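Long-range contacts in protein-S-isoprenylcysteine O-methyltransferase (PDB 5V7P), which methylates the C-terminal carboxylate of isoprenylated cysteine residues in proteins, using S-adenosyl-L-methionine as the methyl donor, in the endoplasmic reticulum membrane: residues Trp206-Ser211 and Gln267-Gly272; Pro150-Ile155 and Ile227-Ile232; Ser194-Val199 and Leu255-Gln260. All coordinates share one frame; numbering follows the deposited sequence.

Contact 1 (Trp206-Ser211 and Gln267-Gly272); sequences WFRHPS and QQVGTG. With SAH (S-adenosyl-L-homocysteine), chain C; D10 (decane), chain G.
V269, the first residue past helix 260-268, presses its CG1 methyl onto the backbone at W206 and F207, with CG1 3.3 Å from W206 O. CG1 lies anti to the backbone N of V269 (chi1 -175°), which aims that branch at the loop. The carbonyl of the same residue receives R208: NH1 is 2.5 Å from V269 O, shorter than usual, so the length is not to be relied on, with the oxygen at the edge of the guanidinium and the donor in the carbonyl plane. The arginine reaches back this far because its chain bends at chi2 and again at chi3 (-62°).

G270 works through its backbone. R208 N donates to G270 O at 2.8 Å, F207 CA adds a CA-H...O contact to the same oxygen, and one water bridges W206 O and G270 N.

T271 comes next, with its CG2 methyl over a face of the R208 guanidinium, 3.2 Å from NH2, and its CB at the edge of the H209 imidazole. T271 O takes a longer bond from H209 N, at 3.3 Å, while T271 OG1 turns to I276 O. G272 closes the contact: its CA sits 3.4 Å from F207 CD1, beside a decane molecule that runs along this part of the chain.

On the cofactor side, H209 ND1 accepts from SAH N at 3.0 Å and its NE2 bonds to E251, which also forms a salt bridge with R208 NE. S211 N bonds to SAH OXT and S211 OG to SAH O. Backbone bonds and an arginine that also meets E251 and E277 O thus fasten the tail to the loop that grips the amino acid end of the cofactor product.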
loop_
_atom_site.group_PDB
_atom_site.type_symbol
_atom_site.label_atom_id
_atom_site.label_comp_id
_atom_site.label_asym_id
_atom_site.label_seq_id
_atom_site.Cartn_x
_atom_site.Cartn_y
_atom_site.Cartn_z
ATOM N N TRP A 206 -4.444 -5.232 21.498
ATOM C CA TRP A 206 -3.514 -4.153 21.818
ATOM C C TRP A 206 -3.896 -2.868 21.093
ATOM O O TRP A 206 -3.973 -1.797 21.707
ATOM C CB TRP A 206 -2.084 -4.552 21.441
ATOM C CG TRP A 206 -1.619 -5.858 22.006
ATOM C CD1 TRP A 206 -2.200 -6.581 23.007
ATOM C CD2 TRP A 206 -0.467 -6.602 21.591
ATOM N NE1 TRP A 206 -1.481 -7.729 23.242
ATOM C CE2 TRP A 206 -0.412 -7.765 22.386
ATOM C CE3 TRP A 206 0.522 -6.398 20.624
ATOM C CZ2 TRP A 206 0.595 -8.718 22.243
ATOM C CZ3 TRP A 206 1.521 -7.344 20.485
ATOM C CH2 TRP A 206 1.549 -8.490 21.289
ATOM N N PHE A 207 -4.125 -2.959 19.785
ATOM C CA PHE A 207 -4.445 -1.811 18.952
ATOM C C PHE A 207 -5.638 -2.144 18.069
ATOM O O PHE A 207 -5.866 -3.304 17.717
ATOM C CB PHE A 207 -3.258 -1.407 18.062
ATOM C CG PHE A 207 -1.923 -1.515 18.738
ATOM C CD1 PHE A 207 -1.507 -0.551 19.641
ATOM C CD2 PHE A 207 -1.074 -2.573 18.457
ATOM C CE1 PHE A 207 -0.274 -0.645 20.256
ATOM C CE2 PHE A 207 0.160 -2.673 19.071
ATOM C CZ PHE A 207 0.560 -1.707 19.971
ATOM N N ARG A 208 -6.397 -1.110 17.706
ATOM C CA ARG A 208 -7.504 -1.292 16.777
ATOM C C ARG A 208 -7.032 -1.457 15.339
ATOM O O ARG A 208 -7.761 -2.032 14.524
ATOM C CB ARG A 208 -8.472 -0.109 16.866
ATOM C CG ARG A 208 -9.041 0.112 18.257
ATOM C CD ARG A 208 -10.438 0.704 18.202
ATOM N NE ARG A 208 -10.469 2.020 17.568
ATOM C CZ ARG A 208 -10.313 3.178 18.205
ATOM N NH1 ARG A 208 -10.107 3.208 19.514
ATOM N NH2 ARG A 208 -10.362 4.318 17.529
ATOM N N HIS A 209 -5.834 -0.980 15.014
ATOM C CA HIS A 209 -5.298 -1.044 13.654
ATOM C C HIS A 209 -3.844 -1.499 13.699
ATOM O O HIS A 209 -2.934 -0.770 13.290
ATOM C CB HIS A 209 -5.436 0.312 12.966
ATOM C CG HIS A 209 -6.812 0.895 13.070
ATOM N ND1 HIS A 209 -7.865 0.460 12.295
ATOM C CD2 HIS A 209 -7.309 1.869 13.868
ATOM C CE1 HIS A 209 -8.950 1.144 12.607
ATOM N NE2 HIS A 209 -8.640 2.005 13.559
ATOM N N PRO A 210 -3.591 -2.720 14.180
ATOM C CA PRO A 210 -2.198 -3.167 14.343
ATOM C C PRO A 210 -1.426 -3.257 13.036
ATOM O O PRO A 210 -0.199 -3.095 13.047
ATOM C CB PRO A 210 -2.349 -4.542 15.009
ATOM C CG PRO A 210 -3.720 -5.002 14.627
ATOM C CD PRO A 210 -4.559 -3.764 14.554
ATOM N N SER A 211 -2.095 -3.521 11.911
ATOM C CA SER A 211 -1.376 -3.579 10.642
ATOM C C SER A 211 -0.908 -2.192 10.217
ATOM O O SER A 211 0.174 -2.048 9.641
ATOM C CB SER A 211 -2.254 -4.215 9.562
ATOM O OG SER A 211 -3.025 -3.249 8.870
ATOM N N GLN A 267 -13.791 2.202 22.963
ATOM C CA GLN A 267 -13.575 2.654 24.333
ATOM C C GLN A 267 -12.531 1.811 25.054
ATOM O O GLN A 267 -11.885 2.302 25.987
ATOM C CB GLN A 267 -14.888 2.621 25.116
ATOM C CG GLN A 267 -16.064 3.267 24.401
ATOM C CD GLN A 267 -15.824 4.723 24.064
ATOM O OE1 GLN A 267 -15.097 5.423 24.770
ATOM N NE2 GLN A 267 -16.427 5.186 22.976
ATOM N N GLN A 268 -12.348 0.558 24.641
ATOM C CA GLN A 268 -11.434 -0.350 25.323
ATOM C C GLN A 268 -10.031 -0.346 24.731
ATOM O O GLN A 268 -9.063 -0.596 25.457
ATOM C CB GLN A 268 -11.987 -1.776 25.282
ATOM C CG GLN A 268 -13.309 -1.953 26.011
ATOM C CD GLN A 268 -13.928 -3.316 25.771
ATOM O OE1 GLN A 268 -15.018 -3.426 25.210
ATOM N NE2 GLN A 268 -13.234 -4.366 26.198
ATOM N N VAL A 269 -9.895 -0.076 23.434
ATOM C CA VAL A 269 -8.621 -0.185 22.736
ATOM C C VAL A 269 -8.411 1.059 21.886
ATOM O O VAL A 269 -9.341 1.541 21.230
ATOM C CB VAL A 269 -8.567 -1.456 21.860
ATOM C CG1 VAL A 269 -7.190 -1.620 21.227
ATOM C CG2 VAL A 269 -8.928 -2.688 22.684
ATOM N N GLY A 270 -7.180 1.578 21.900
ATOM C CA GLY A 270 -6.826 2.699 21.055
ATOM C C GLY A 270 -6.384 2.259 19.670
ATOM O O GLY A 270 -6.195 1.075 19.396
ATOM N N THR A 271 -6.218 3.247 18.786
ATOM C CA THR A 271 -5.842 2.950 17.407
ATOM C C THR A 271 -4.446 2.343 17.332
ATOM O O THR A 271 -4.203 1.425 16.540
ATOM C CB THR A 271 -5.914 4.216 16.552
ATOM O OG1 THR A 271 -4.996 5.195 17.054
ATOM C CG2 THR A 271 -7.328 4.790 16.550
ATOM N N GLY A 272 -3.516 2.846 18.138
ATOM C CA GLY A 272 -2.145 2.378 18.140
ATOM C C GLY A 272 -1.153 3.355 17.552
ATOM O O GLY A 272 0.055 3.174 17.746
HETATM N N SAH C . -7.203 -1.455 10.124
HETATM C CA SAH C . -6.879 -2.845 10.419
HETATM C CB SAH C . -7.172 -3.727 9.211
HETATM C CG SAH C . -6.571 -3.231 7.899
HETATM S SD SAH C . -7.182 -4.194 6.491
HETATM C C SAH C . -5.416 -2.989 10.831
HETATM O O SAH C . -4.607 -2.082 10.633
HETATM O OXT SAH C . -5.004 -4.016 11.372
HETATM C "C5'" SAH C . -8.630 -3.138 6.198
HETATM C "C4'" SAH C . -9.957 -3.873 6.335
HETATM O "O4'" SAH C . -10.036 -4.503 7.598
HETATM C "C3'" SAH C . -11.120 -2.897 6.238
HETATM O "O3'" SAH C . -11.975 -3.247 5.174
HETATM C "C2'" SAH C . -11.842 -2.982 7.567
HETATM O "O2'" SAH C . -13.238 -3.056 7.386
HETATM C "C1'" SAH C . -11.278 -4.241 8.222
HETATM N N9 SAH C . -11.086 -4.114 9.681
HETATM C C8 SAH C . -10.475 -3.094 10.362
HETATM N N7 SAH C . -10.497 -3.375 11.684
HETATM C C5 SAH C . -11.111 -4.564 11.857
HETATM C C6 SAH C . -11.401 -5.309 12.990
HETATM N N6 SAH C . -11.055 -4.873 14.197
HETATM N N1 SAH C . -12.054 -6.512 12.849
HETATM C C2 SAH C . -12.416 -6.969 11.600
HETATM N N3 SAH C . -12.125 -6.223 10.480
HETATM C C4 SAH C . -11.484 -5.039 10.608
HETATM C C1 D10 G . -6.766 6.320 20.068
HETATM C C2 D10 G . -5.377 6.716 20.554
HETATM C C3 D10 G . -4.415 5.556 20.310
HETATM C C4 D10 G . -2.975 6.050 20.425
HETATM C C5 D10 G . -2.095 4.895 20.894
HETATM C C6 D10 G . -0.624 5.272 20.743
HETATM C C7 D10 G . 0.205 4.479 21.752
HETATM C C8 D10 G . 1.592 4.202 21.174
HETATM C C9 D10 G . 1.583 2.852 20.464
HETATM C C10 D10 G . 2.577 2.878 19.306
HETATM O O HOH W 1 -5.193 0.282 23.250
#

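Contact 2 (Pro150-Ile155 and Ile227-Ile232); sequences PGLKEI and INPLCI
L152 and I227 lie alongside each other, running antiparallel, with L152 CD1 3.7 Å from I227 CG2. The outer methyl of I227, CD1, reaches the carbonyls at the end of the short, weakly bonded helix 150-153, 3.2 Å from I155 O and 3.5 Å from L152 O, with I155 CB a little farther off. CG1 of I227 stands beside its own backbone N (chi1 -49°), and from there the chain extends straight toward the turn. L152 also brings CD2 up to the ring of P229.

K153 and N228 meet at about a right angle. The lysine bends once, at chi2 (-56°), and is extended from there on, which carries the ammonium to the far segment. NZ donates to I227 O at 2.6 Å, approaching from above the carbonyl plane, and to N228 OD1 at 2.9 Å, tilted moderately out of the amide plane. NZ also bonds to L226 O and forms a salt bridge with E145 of helix 129-148, four acceptors for three N-H groups, so not all can be equal; N228 ND2 is held by Q223.

The contact joins the short turn after helix 129-148 to the loop between helices 210-225 and 231-258, probably on the lumenal side. I227 ends helix 210-225 in a Schellman motif, and the carbonyls there, with the E145 carboxylate, would together compensate the charge of the buried ammonium.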
loop_
_atom_site.group_PDB
_atom_site.type_symbol
_atom_site.label_atom_id
_atom_site.label_comp_id
_atom_site.label_asym_id
_atom_site.label_seq_id
_atom_site.Cartn_x
_atom_site.Cartn_y
_atom_site.Cartn_z
ATOM N N PRO A 150 30.329 11.039 4.343
ATOM C CA PRO A 150 30.399 9.574 4.482
ATOM C C PRO A 150 30.316 9.096 5.922
ATOM O O PRO A 150 29.799 7.999 6.171
ATOM C CB PRO A 150 31.754 9.223 3.845
ATOM C CG PRO A 150 32.527 10.504 3.824
ATOM C CD PRO A 150 31.515 11.589 3.665
ATOM N N GLY A 151 30.812 9.881 6.881
ATOM C CA GLY A 151 30.745 9.468 8.272
ATOM C C GLY A 151 29.325 9.335 8.781
ATOM O O GLY A 151 29.063 8.564 9.709
ATOM N N LEU A 152 28.389 10.077 8.185
ATOM C CA LEU A 152 26.995 9.997 8.606
ATOM C C LEU A 152 26.439 8.593 8.403
ATOM O O LEU A 152 25.748 8.059 9.277
ATOM C CB LEU A 152 26.161 11.022 7.837
ATOM C CG LEU A 152 24.653 11.043 8.111
ATOM C CD1 LEU A 152 24.364 11.499 9.529
ATOM C CD2 LEU A 152 23.947 11.937 7.108
ATOM N N LYS A 153 26.727 7.980 7.256
ATOM C CA LYS A 153 26.224 6.647 6.953
ATOM C C LYS A 153 27.082 5.542 7.552
ATOM O O LYS A 153 26.728 4.364 7.420
ATOM C CB LYS A 153 26.128 6.455 5.436
ATOM C CG LYS A 153 25.451 7.606 4.703
ATOM C CD LYS A 153 24.052 7.891 5.239
ATOM C CE LYS A 153 23.362 8.968 4.419
ATOM N NZ LYS A 153 22.013 9.303 4.942
ATOM N N GLU A 154 28.193 5.885 8.199
ATOM C CA GLU A 154 29.041 4.914 8.875
ATOM C C GLU A 154 28.661 4.725 10.338
ATOM O O GLU A 154 29.382 4.041 11.071
ATOM C CB GLU A 154 30.508 5.337 8.769
ATOM C CG GLU A 154 31.106 5.143 7.381
ATOM C CD GLU A 154 32.453 5.819 7.224
ATOM O OE1 GLU A 154 32.547 6.781 6.434
ATOM O OE2 GLU A 154 33.417 5.396 7.896
ATOM N N ILE A 155 27.550 5.312 10.775
ATOM C CA ILE A 155 27.073 5.142 12.159
ATOM C C ILE A 155 26.140 3.937 12.130
ATOM O O ILE A 155 24.912 4.045 12.133
ATOM C CB ILE A 155 26.393 6.407 12.694
ATOM C CG1 ILE A 155 27.301 7.628 12.494
ATOM C CG2 ILE A 155 26.053 6.229 14.168
ATOM C CD1 ILE A 155 26.625 8.954 12.778
ATOM N N ILE A 227 19.669 6.416 7.740
ATOM C CA ILE A 227 20.168 7.587 8.451
ATOM C C ILE A 227 19.970 8.811 7.562
ATOM O O ILE A 227 20.922 9.539 7.260
ATOM C CB ILE A 227 21.643 7.414 8.863
ATOM C CG1 ILE A 227 21.840 6.051 9.544
ATOM C CG2 ILE A 227 22.069 8.551 9.796
ATOM C CD1 ILE A 227 23.235 5.801 10.095
ATOM N N ASN A 228 18.727 9.031 7.123
ATOM C CA ASN A 228 18.366 10.187 6.317
ATOM C C ASN A 228 17.693 11.220 7.213
ATOM O O ASN A 228 16.502 11.076 7.528
ATOM C CB ASN A 228 17.432 9.778 5.173
ATOM C CG ASN A 228 18.174 9.175 3.994
ATOM O OD1 ASN A 228 19.368 9.406 3.810
ATOM N ND2 ASN A 228 17.462 8.406 3.180
ATOM N N PRO A 229 18.391 12.277 7.646
ATOM C CA PRO A 229 17.763 13.235 8.572
ATOM C C PRO A 229 16.617 14.026 7.964
ATOM O O PRO A 229 15.796 14.565 8.717
ATOM C CB PRO A 229 18.926 14.154 8.972
ATOM C CG PRO A 229 19.915 14.024 7.870
ATOM C CD PRO A 229 19.796 12.619 7.367
ATOM N N LEU A 230 16.526 14.123 6.639
ATOM C CA LEU A 230 15.418 14.843 6.023
ATOM C C LEU A 230 14.196 13.955 5.817
ATOM O O LEU A 230 13.062 14.405 6.017
ATOM C CB LEU A 230 15.853 15.440 4.681
ATOM C CG LEU A 230 17.030 16.420 4.711
ATOM C CD1 LEU A 230 17.350 16.894 3.300
ATOM C CD2 LEU A 230 16.740 17.608 5.621
ATOM N N CYS A 231 14.401 12.696 5.430
ATOM C CA CYS A 231 13.276 11.826 5.106
ATOM C C CYS A 231 12.583 11.282 6.348
ATOM O O CYS A 231 11.387 10.973 6.290
ATOM C CB CYS A 231 13.743 10.666 4.228
ATOM S SG CYS A 231 13.820 11.060 2.460
ATOM N N ILE A 232 13.296 11.154 7.463
ATOM C CA ILE A 232 12.723 10.572 8.673
ATOM C C ILE A 232 11.508 11.393 9.090
ATOM O O ILE A 232 10.409 10.832 9.210
ATOM C CB ILE A 232 13.765 10.467 9.801
ATOM C CG1 ILE A 232 14.694 9.279 9.544
ATOM C CG2 ILE A 232 13.087 10.321 11.170
ATOM C CD1 ILE A 232 15.907 9.221 10.468
#

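Contact 3 (Ser194-Val199 and Leu255-Gln260); sequences SDHVLV and LSFFGQ. With SAH (S-adenosyl-L-homocysteine), chain C.
F258 drives its CZ edge toward one face of the H196 imidazole, an edge-to-face pair with centroids 5.3 Å apart and planes almost perpendicular. H196 holds CG anti to its backbone N (chi1 -170°), which swings the ring out of the loop to lie between the helix end and the bound cofactor product. From there NE2 gives an almost straight hydrogen bond to SAH N3, at 3.1 Å, while CE1 looks toward the ribose. F257 adds a third ring to the cluster, with CD2 3.9 Å from H196 CE1 and the planes at 69°, an oblique pair.

The F258 side chain leaves the last turn of its helix, and the ring reaches across to the extended loop. L198 CB stands 3.9 Å above the centre of one face, a CH-pi contact, and F257 CB lies over the opposite face, toward the rim. At the edge of the F258 ring, in the plane, CE1 comes to 3.6 Å from H196 O. L198 itself has CG anti to N (chi1 179°), carrying the side chain onward from the phenyl to the adenine, where CD1 is 3.6 Å from SAH N1. V199 then pairs with the adenine through its backbone: V199 N donates to SAH N1 at 3.0 Å, and V199 O accepts from N6. H196 and L198 thus touch both the adenine and the phenylalanines, while V199 meets the base through its backbone.

In the fold, G259, with positive phi, separates helix 231-258 from helix 260-268, which it N-caps. The loop between helices 156-180 and 203-206 lies across that junction, with L198 also touching Q261 and Y262 of the second helix.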
loop_
_atom_site.group_PDB
_atom_site.type_symbol
_atom_site.label_atom_id
_atom_site.label_comp_id
_atom_site.label_asym_id
_atom_site.label_seq_id
_atom_site.Cartn_x
_atom_site.Cartn_y
_atom_site.Cartn_z
ATOM N N SER A 194 -21.053 -11.050 4.008
ATOM C CA SER A 194 -21.828 -11.964 4.839
ATOM C C SER A 194 -20.957 -12.832 5.738
ATOM O O SER A 194 -21.502 -13.575 6.562
ATOM C CB SER A 194 -22.706 -12.851 3.957
ATOM O OG SER A 194 -21.924 -13.575 3.023
ATOM N N ASP A 195 -19.631 -12.763 5.602
ATOM C CA ASP A 195 -18.712 -13.508 6.454
ATOM C C ASP A 195 -17.780 -12.592 7.237
ATOM O O ASP A 195 -16.857 -13.082 7.897
ATOM C CB ASP A 195 -17.885 -14.483 5.614
ATOM C CG ASP A 195 -17.034 -13.779 4.578
ATOM O OD1 ASP A 195 -17.593 -13.000 3.778
ATOM O OD2 ASP A 195 -15.803 -13.991 4.577
ATOM N N HIS A 196 -17.994 -11.282 7.183
ATOM C CA HIS A 196 -17.111 -10.333 7.846
ATOM C C HIS A 196 -17.498 -10.220 9.317
ATOM O O HIS A 196 -18.628 -9.840 9.641
ATOM C CB HIS A 196 -17.191 -8.974 7.154
ATOM C CG HIS A 196 -16.151 -8.000 7.610
ATOM N ND1 HIS A 196 -16.074 -6.715 7.120
ATOM C CD2 HIS A 196 -15.143 -8.123 8.506
ATOM C CE1 HIS A 196 -15.068 -6.086 7.697
ATOM N NE2 HIS A 196 -14.486 -6.918 8.543
ATOM N N VAL A 197 -16.560 -10.551 10.204
ATOM C CA VAL A 197 -16.794 -10.516 11.639
ATOM C C VAL A 197 -15.784 -9.573 12.276
ATOM O O VAL A 197 -14.735 -9.262 11.706
ATOM C CB VAL A 197 -16.707 -11.918 12.280
ATOM C CG1 VAL A 197 -17.795 -12.825 11.721
ATOM C CG2 VAL A 197 -15.327 -12.532 12.056
ATOM N N LEU A 198 -16.118 -9.115 13.478
ATOM C CA LEU A 198 -15.242 -8.220 14.217
ATOM C C LEU A 198 -14.154 -9.012 14.931
ATOM O O LEU A 198 -14.416 -10.055 15.535
ATOM C CB LEU A 198 -16.046 -7.398 15.224
ATOM C CG LEU A 198 -15.255 -6.426 16.100
ATOM C CD1 LEU A 198 -14.463 -5.436 15.257
ATOM C CD2 LEU A 198 -16.192 -5.690 17.048
ATOM N N VAL A 199 -12.929 -8.504 14.857
ATOM C CA VAL A 199 -11.750 -9.139 15.435
ATOM C C VAL A 199 -11.274 -8.252 16.576
ATOM O O VAL A 199 -10.977 -7.069 16.369
ATOM C CB VAL A 199 -10.639 -9.335 14.390
ATOM C CG1 VAL A 199 -9.424 -10.020 15.015
ATOM C CG2 VAL A 199 -11.160 -10.136 13.201
ATOM N N LEU A 255 -18.348 1.014 12.095
ATOM C CA LEU A 255 -19.462 1.294 12.993
ATOM C C LEU A 255 -20.790 0.886 12.366
ATOM O O LEU A 255 -21.672 0.360 13.055
ATOM C CB LEU A 255 -19.475 2.775 13.369
ATOM C CG LEU A 255 -18.484 3.190 14.459
ATOM C CD1 LEU A 255 -18.386 4.699 14.545
ATOM C CD2 LEU A 255 -18.889 2.609 15.810
ATOM N N SER A 256 -20.950 1.120 11.063
ATOM C CA SER A 256 -22.148 0.662 10.372
ATOM C C SER A 256 -22.175 -0.853 10.223
ATOM O O SER A 256 -23.256 -1.429 10.062
ATOM C CB SER A 256 -22.244 1.320 8.996
ATOM O OG SER A 256 -21.205 0.869 8.145
ATOM N N PHE A 257 -21.015 -1.507 10.275
ATOM C CA PHE A 257 -20.963 -2.963 10.192
ATOM C C PHE A 257 -21.369 -3.607 11.513
ATOM O O PHE A 257 -22.240 -4.483 11.544
ATOM C CB PHE A 257 -19.554 -3.425 9.805
ATOM C CG PHE A 257 -19.132 -3.043 8.409
ATOM C CD1 PHE A 257 -20.021 -2.464 7.517
ATOM C CD2 PHE A 257 -17.831 -3.280 7.991
ATOM C CE1 PHE A 257 -19.616 -2.124 6.239
ATOM C CE2 PHE A 257 -17.424 -2.943 6.716
ATOM C CZ PHE A 257 -18.315 -2.364 5.840
ATOM N N PHE A 258 -20.745 -3.187 12.612
ATOM C CA PHE A 258 -20.881 -3.868 13.889
ATOM C C PHE A 258 -21.503 -3.002 14.976
ATOM O O PHE A 258 -21.645 -3.470 16.113
ATOM C CB PHE A 258 -19.509 -4.378 14.350
ATOM C CG PHE A 258 -18.774 -5.160 13.298
ATOM C CD1 PHE A 258 -19.206 -6.422 12.924
ATOM C CD2 PHE A 258 -17.654 -4.633 12.679
ATOM C CE1 PHE A 258 -18.534 -7.142 11.954
ATOM C CE2 PHE A 258 -16.978 -5.349 11.711
ATOM C CZ PHE A 258 -17.420 -6.606 11.348
ATOM N N GLY A 259 -21.871 -1.762 14.666
ATOM C CA GLY A 259 -22.639 -0.959 15.605
ATOM C C GLY A 259 -21.950 -0.819 16.949
ATOM O O GLY A 259 -20.781 -0.427 17.040
ATOM N N GLN A 260 -22.689 -1.143 18.014
ATOM C CA GLN A 260 -22.189 -0.921 19.366
ATOM C C GLN A 260 -20.989 -1.804 19.683
ATOM O O GLN A 260 -20.162 -1.437 20.525
ATOM C CB GLN A 260 -23.303 -1.164 20.385
ATOM C CG GLN A 260 -22.931 -0.808 21.822
ATOM C CD GLN A 260 -22.758 0.682 22.024
ATOM O OE1 GLN A 260 -23.438 1.489 21.393
ATOM N NE2 GLN A 260 -21.837 1.056 22.906
HETATM N N SAH C . -7.203 -1.455 10.124
HETATM C CA SAH C . -6.879 -2.845 10.419
HETATM C CB SAH C . -7.172 -3.727 9.211
HETATM C CG SAH C . -6.571 -3.231 7.899
HETATM S SD SAH C . -7.182 -4.194 6.491
HETATM C C SAH C . -5.416 -2.989 10.831
HETATM O O SAH C . -4.607 -2.082 10.633
HETATM O OXT SAH C . -5.004 -4.016 11.372
HETATM C "C5'" SAH C . -8.630 -3.138 6.198
HETATM C "C4'" SAH C . -9.957 -3.873 6.335
HETATM O "O4'" SAH C . -10.036 -4.503 7.598
HETATM C "C3'" SAH C . -11.120 -2.897 6.238
HETATM O "O3'" SAH C . -11.975 -3.247 5.174
HETATM C "C2'" SAH C . -11.842 -2.982 7.567
HETATM O "O2'" SAH C . -13.238 -3.056 7.386
HETATM C "C1'" SAH C . -11.278 -4.241 8.222
HETATM N N9 SAH C . -11.086 -4.114 9.681
HETATM C C8 SAH C . -10.475 -3.094 10.362
HETATM N N7 SAH C . -10.497 -3.375 11.684
HETATM C C5 SAH C . -11.111 -4.564 11.857
HETATM C C6 SAH C . -11.401 -5.309 12.990
HETATM N N6 SAH C . -11.055 -4.873 14.197
HETATM N N1 SAH C . -12.054 -6.512 12.849
HETATM C C2 SAH C . -12.416 -6.969 11.600
HETATM N N3 SAH C . -12.125 -6.223 10.480
HETATM C C4 SAH C . -11.484 -5.039 10.608
#

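How the contacts relate
None of the three is deep core: contacts 1 and 2 are partly buried, contact 3 lies at the surface. Contacts 2 and 3 use the two ends of helix 231-258, with centres about 44 Å apart on opposite sides of the chain's centre, contact 2 probably lumenal and contact 3 probably cytoplasmic. Contacts 1 and 3 are about 16 Å apart between centres; through segments 206-211 and 194-199 they meet the amino acid part and the adenine of the same SAH. Their chemistry follows: backbone bonds and a shared arginine in contact 1, a lysine on carbonyls flanked by aliphatic packing in contact 2, and mainly aromatic and CH-pi packing, without polar bonds between the segments, in contact 3.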